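Local coordinates for protein serine Proteinase Inhibitor (SERPIN), Chain B (Thermobifida fusca, PDB 1MTP) that probably inhibits serine proteinases as the C-terminal fragment of a thermophilic bacterial serpin, paired with the larger chain of the molecule, at residues B[16-21]-B[30-35]. Residues are numbered along the deposited sequence; the frame is centred on the assembly and turned at random.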
loop_
_atom_site.group_PDB
_atom_site.type_symbol
_atom_site.label_atom_id
_atom_site.label_comp_id
_atom_site.label_asym_id
_atom_site.label_seq_id
_atom_site.Cartn_x
_atom_site.Cartn_y
_atom_site.Cartn_z
ATOM N N PRO B 16 -2.943 12.893 -15.278
ATOM C CA PRO B 16 -3.158 12.043 -14.101
ATOM C C PRO B 16 -3.576 10.612 -14.413
ATOM O O PRO B 16 -4.509 10.372 -15.178
ATOM C CB PRO B 16 -4.206 12.816 -13.309
ATOM C CG PRO B 16 -3.813 14.236 -13.587
ATOM C CD PRO B 16 -3.595 14.203 -15.090
ATOM N N PHE B 17 -2.871 9.663 -13.805
ATOM C CA PHE B 17 -3.135 8.249 -14.032
ATOM C C PHE B 17 -3.126 7.455 -12.737
ATOM O O PHE B 17 -2.826 7.987 -11.671
ATOM C CB PHE B 17 -2.087 7.663 -14.983
ATOM C CG PHE B 17 -0.666 7.802 -14.496
ATOM C CD1 PHE B 17 0.026 9.003 -14.642
ATOM C CD2 PHE B 17 -0.010 6.721 -13.913
ATOM C CE1 PHE B 17 1.351 9.122 -14.221
ATOM C CE2 PHE B 17 1.317 6.831 -13.486
ATOM C CZ PHE B 17 1.997 8.033 -13.643
ATOM N N HIS B 18 -3.460 6.174 -12.839
ATOM C CA HIS B 18 -3.470 5.308 -11.671
ATOM C C HIS B 18 -2.555 4.124 -11.935
ATOM O O HIS B 18 -2.417 3.666 -13.071
ATOM C CB HIS B 18 -4.895 4.844 -11.376
ATOM C CG HIS B 18 -5.866 5.974 -11.231
ATOM N ND1 HIS B 18 -6.519 6.538 -12.306
ATOM C CD2 HIS B 18 -6.240 6.691 -10.146
ATOM C CE1 HIS B 18 -7.253 7.554 -11.888
ATOM N NE2 HIS B 18 -7.100 7.668 -10.581
ATOM N N ILE B 19 -1.916 3.638 -10.881
ATOM C CA ILE B 19 -0.995 2.530 -11.018
ATOM C C ILE B 19 -1.261 1.487 -9.942
ATOM O O ILE B 19 -1.503 1.819 -8.781
ATOM C CB ILE B 19 0.469 3.049 -10.953
ATOM C CG1 ILE B 19 1.453 1.909 -11.207
ATOM C CG2 ILE B 19 0.730 3.716 -9.615
ATOM C CD1 ILE B 19 2.875 2.395 -11.455
ATOM N N VAL B 20 -1.232 0.222 -10.349
ATOM C CA VAL B 20 -1.486 -0.888 -9.445
ATOM C C VAL B 20 -0.339 -1.889 -9.515
ATOM O O VAL B 20 -0.154 -2.543 -10.537
ATOM C CB VAL B 20 -2.789 -1.630 -9.833
ATOM C CG1 VAL B 20 -3.122 -2.688 -8.789
ATOM C CG2 VAL B 20 -3.935 -0.641 -9.988
ATOM N N VAL B 21 0.442 -1.990 -8.442
ATOM C CA VAL B 21 1.541 -2.953 -8.400
ATOM C C VAL B 21 0.959 -4.141 -7.650
ATOM O O VAL B 21 0.591 -4.025 -6.481
ATOM C CB VAL B 21 2.764 -2.395 -7.637
ATOM C CG1 VAL B 21 3.888 -3.423 -7.632
ATOM C CG2 VAL B 21 3.237 -1.103 -8.286
ATOM N N LEU B 30 -0.727 1.083 -4.525
ATOM C CA LEU B 30 -1.840 1.650 -5.265
ATOM C C LEU B 30 -1.625 3.149 -5.292
ATOM O O LEU B 30 -1.531 3.794 -4.245
ATOM C CB LEU B 30 -3.165 1.319 -4.573
ATOM C CG LEU B 30 -4.443 1.767 -5.293
ATOM C CD1 LEU B 30 -4.512 1.151 -6.681
ATOM C CD2 LEU B 30 -5.653 1.351 -4.475
ATOM N N GLY B 31 -1.526 3.707 -6.488
ATOM C CA GLY B 31 -1.313 5.130 -6.568
ATOM C C GLY B 31 -2.092 5.836 -7.646
ATOM O O GLY B 31 -2.539 5.240 -8.630
ATOM N N SER B 32 -2.282 7.128 -7.412
ATOM C CA SER B 32 -2.934 8.029 -8.344
ATOM C C SER B 32 -1.853 9.095 -8.455
ATOM O O SER B 32 -1.548 9.787 -7.480
ATOM C CB SER B 32 -4.220 8.603 -7.748
ATOM O OG SER B 32 -5.220 7.598 -7.663
ATOM N N ILE B 33 -1.254 9.195 -9.636
ATOM C CA ILE B 33 -0.155 10.121 -9.875
ATOM C C ILE B 33 -0.607 11.330 -10.681
ATOM O O ILE B 33 -1.177 11.182 -11.764
ATOM C CB ILE B 33 0.985 9.389 -10.618
ATOM C CG1 ILE B 33 1.276 8.047 -9.928
ATOM C CG2 ILE B 33 2.230 10.258 -10.657
ATOM C CD1 ILE B 33 1.661 8.159 -8.460
ATOM N N ALA B 34 -0.345 12.525 -10.157
ATOM C CA ALA B 34 -0.771 13.749 -10.828
ATOM C C ALA B 34 0.340 14.720 -11.215
ATOM O O ALA B 34 0.173 15.505 -12.146
ATOM C CB ALA B 34 -1.793 14.469 -9.961
ATOM N N ASP B 35 1.463 14.678 -10.507
ATOM C CA ASP B 35 2.576 15.583 -10.793
ATOM C C ASP B 35 3.882 14.800 -10.667
ATOM O O ASP B 35 4.527 14.816 -9.622
ATOM C CB ASP B 35 2.559 16.743 -9.792
ATOM C CG ASP B 35 3.278 17.975 -10.309
ATOM O OD1 ASP B 35 4.415 17.840 -10.797
ATOM O OD2 ASP B 35 2.700 19.082 -10.220
#
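Phe17 and Ile33 exchange two backbone hydrogen bonds, the shorter running from Ile33 N to Phe17 O at 2.8 Å. Ile19 and Gly31 exchange a like pair; the bond from Gly31 N to Ile19 O, 3.0 Å long, is nearly straight, with 169° at the hydrogen. His18-Ser32 between them and Val20-Leu30 beyond are non-hydrogen-bonded pairs, and a strand-axis angle of 161° confirms the antiparallel run. Strands 17-23 and 26-33 follow each other directly in the chain and so form a beta hairpin, whose sheet continues into a strand of the other protein chain, consistent with strands s4B and s5B of serpin sheet B; a polar side chain of that chain also hydrogen-bonds with Ser32 OG. Among side chains, the Phe17 ring turns across the pair because CG sits between backbone N and carbonyl carbon (chi1 58°), and Ile33 CB lies over one ring face in a CH-pi contact, 3.8 Å from the centroid and 24° off the ring normal, offset toward the rim and nearest CZ. Were Phe17 an alanine, Ile33 would lose this aromatic cover and a gap would probably open beside its CB, CG1 and CG2. On the opposite sheet face, Val20 CG2 and Leu30 CD1 meet at 3.8 Å, the side chains lying alongside each other.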